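SusD homolog (PDB 3EHM) probably binds mucin O-glycans as a SusD-like outer-membrane lipoprotein, helping a human gut symbiont to use host glycans. Local coordinates at residues A[35-40]-A[337-342]. Residues are numbered along the deposited sequence; the frame is centred on the assembly and turned at random.
Sequences RVIPIG and SPLYWF
In the segment that follows helix 23-36, I37 faces L339 of a short strand, their CA atoms 7.4 Å apart, and the two backbones meet through side chains and one water. The contact illustrates how a tryptophan can serve a buried interface with both its face and its polar edge. V36 sits over one face of the W341 indole: CG1 stands 3.9 Å from the centroid of the five-membered ring, 17° off its normal, a CH-pi contact, while CG2 presses on CZ2 of the six-membered ring at 3.4 Å. At the edge of the indole, in its plane, lies the water, which accepts a hydrogen bond from W341 NE1 at 3.0 Å and another from I37 N, satisfying two buried donors at once. An alanine in place of W341 would probably leave V36 without the surface it packs on and the water without one of its donors. I37 divides its branches: with CG1 turned away from its own carbonyl carbon (chi1 -62°), CD1 reaches Y340 O at 3.5 Å and also touches CD1 of W341, whereas CG2 meets L339 CD1 at 3.7 Å. L339 CD1 also lies 3.9 Å from I39 CB, the side chains of I39 and L339 lying alongside each other and pointing opposite ways. I131 of helix 116-140 touches both V36 and W341, and the hydroxyl of S259 hydrogen-bonds P38 O. W341 and F342 both pair with A246 in a classic beta bulge, and the contact packs the chain leaving helix 23-36 against this bulged two-stranded antiparallel sheet within the largely helical, TPR-related SusD fold.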
loop_
_atom_site.group_PDB
_atom_site.type_symbol
_atom_site.label_atom_id
_atom_site.label_comp_id
_atom_site.label_asym_id
_atom_site.label_seq_id
_atom_site.Cartn_x
_atom_site.Cartn_y
_atom_site.Cartn_z
ATOM N N ARG A 35 -11.685 -1.594 8.919
ATOM C CA ARG A 35 -11.881 -1.924 7.507
ATOM C C ARG A 35 -10.898 -1.287 6.526
ATOM O O ARG A 35 -10.694 -1.810 5.429
ATOM C CB ARG A 35 -13.300 -1.543 7.074
ATOM C CG ARG A 35 -14.400 -2.317 7.771
ATOM C CD ARG A 35 -14.362 -3.784 7.405
ATOM N NE ARG A 35 -15.475 -4.503 8.013
ATOM C CZ ARG A 35 -15.797 -5.759 7.729
ATOM N NH1 ARG A 35 -15.087 -6.441 6.840
ATOM N NH2 ARG A 35 -16.832 -6.330 8.335
ATOM N N VAL A 36 -10.312 -0.150 6.895
ATOM C CA VAL A 36 -9.365 0.531 6.008
ATOM C C VAL A 36 -8.376 -0.493 5.457
ATOM O O VAL A 36 -8.171 -0.592 4.248
ATOM C CB VAL A 36 -8.625 1.646 6.759
ATOM C CG1 VAL A 36 -7.606 2.315 5.840
ATOM C CG2 VAL A 36 -9.638 2.666 7.268
ATOM N N ILE A 37 -7.763 -1.238 6.369
ATOM C CA ILE A 37 -6.846 -2.321 6.046
ATOM C C ILE A 37 -7.385 -3.395 6.987
ATOM O O ILE A 37 -7.285 -3.258 8.206
ATOM C CB ILE A 37 -5.388 -1.986 6.404
ATOM C CG1 ILE A 37 -4.909 -0.782 5.585
ATOM C CG2 ILE A 37 -4.502 -3.189 6.107
ATOM C CD1 ILE A 37 -3.448 -0.429 5.806
ATOM N N PRO A 38 -7.965 -4.471 6.428
ATOM C CA PRO A 38 -8.563 -5.597 7.157
ATOM C C PRO A 38 -7.867 -6.107 8.407
ATOM O O PRO A 38 -6.752 -6.608 8.345
ATOM C CB PRO A 38 -8.668 -6.692 6.093
ATOM C CG PRO A 38 -8.758 -5.936 4.822
ATOM C CD PRO A 38 -7.765 -4.833 5.013
ATOM N N ILE A 39 -8.562 -5.990 9.535
ATOM C CA ILE A 39 -8.073 -6.467 10.821
ATOM C C ILE A 39 -9.286 -6.563 11.738
ATOM O O ILE A 39 -10.254 -5.817 11.574
ATOM C CB ILE A 39 -7.028 -5.514 11.436
ATOM C CG1 ILE A 39 -6.403 -6.172 12.670
ATOM C CG2 ILE A 39 -7.676 -4.193 11.809
ATOM C CD1 ILE A 39 -5.160 -5.470 13.179
ATOM N N GLY A 40 -9.249 -7.483 12.694
ATOM C CA GLY A 40 -10.390 -7.625 13.576
ATOM C C GLY A 40 -10.097 -8.257 14.914
ATOM O O GLY A 40 -8.957 -8.615 15.219
ATOM N N SER A 337 0.862 -6.769 17.026
ATOM C CA SER A 337 1.498 -5.919 16.026
ATOM C C SER A 337 0.461 -5.046 15.328
ATOM O O SER A 337 -0.681 -5.457 15.109
ATOM C CB SER A 337 2.230 -6.763 14.982
ATOM O OG SER A 337 3.266 -7.520 15.572
ATOM N N PRO A 338 0.850 -3.824 14.964
ATOM C CA PRO A 338 -0.080 -2.920 14.290
ATOM C C PRO A 338 -0.041 -3.034 12.772
ATOM O O PRO A 338 0.771 -3.765 12.207
ATOM C CB PRO A 338 0.398 -1.554 14.752
ATOM C CG PRO A 338 1.885 -1.732 14.749
ATOM C CD PRO A 338 2.084 -3.117 15.357
ATOM N N LEU A 339 -0.958 -2.319 12.130
ATOM C CA LEU A 339 -1.019 -2.230 10.679
ATOM C C LEU A 339 -0.888 -0.725 10.500
ATOM O O LEU A 339 -1.492 0.042 11.250
ATOM C CB LEU A 339 -2.358 -2.735 10.137
ATOM C CG LEU A 339 -2.515 -4.259 10.156
ATOM C CD1 LEU A 339 -3.791 -4.653 9.426
ATOM C CD2 LEU A 339 -1.314 -4.905 9.483
ATOM N N TYR A 340 -0.096 -0.301 9.525
ATOM C CA TYR A 340 0.147 1.120 9.318
ATOM C C TYR A 340 -0.607 1.761 8.160
ATOM O O TYR A 340 -0.610 1.238 7.047
ATOM C CB TYR A 340 1.644 1.341 9.121
ATOM C CG TYR A 340 2.491 0.796 10.244
ATOM C CD1 TYR A 340 2.717 1.544 11.398
ATOM C CD2 TYR A 340 3.071 -0.468 10.152
ATOM C CE1 TYR A 340 3.507 1.049 12.429
ATOM C CE2 TYR A 340 3.859 -0.975 11.177
ATOM C CZ TYR A 340 4.075 -0.210 12.309
ATOM O OH TYR A 340 4.878 -0.697 13.313
ATOM N N TRP A 341 -1.229 2.905 8.439
ATOM C CA TRP A 341 -1.975 3.669 7.441
ATOM C C TRP A 341 -1.060 4.717 6.809
ATOM O O TRP A 341 -1.047 4.899 5.586
ATOM C CB TRP A 341 -3.149 4.405 8.090
ATOM C CG TRP A 341 -4.303 3.556 8.531
ATOM C CD1 TRP A 341 -4.381 2.192 8.533
ATOM C CD2 TRP A 341 -5.537 4.031 9.077
ATOM N NE1 TRP A 341 -5.591 1.789 9.053
ATOM C CE2 TRP A 341 -6.318 2.900 9.395
ATOM C CE3 TRP A 341 -6.056 5.307 9.331
ATOM C CZ2 TRP A 341 -7.594 3.005 9.955
ATOM C CZ3 TRP A 341 -7.324 5.413 9.887
ATOM C CH2 TRP A 341 -8.078 4.267 10.194
ATOM N N PHE A 342 -0.306 5.416 7.652
ATOM C CA PHE A 342 0.599 6.455 7.167
ATOM C C PHE A 342 1.689 6.720 8.200
ATOM O O PHE A 342 1.395 6.944 9.372
ATOM C CB PHE A 342 -0.189 7.742 6.892
ATOM C CG PHE A 342 0.461 8.651 5.879
ATOM C CD1 PHE A 342 1.693 9.242 6.138
ATOM C CD2 PHE A 342 -0.157 8.901 4.657
ATOM C CE1 PHE A 342 2.304 10.069 5.190
ATOM C CE2 PHE A 342 0.444 9.727 3.703
ATOM C CZ PHE A 342 1.678 10.310 3.972
HETATM O O HOH W 1 -7.267 -0.712 9.342
#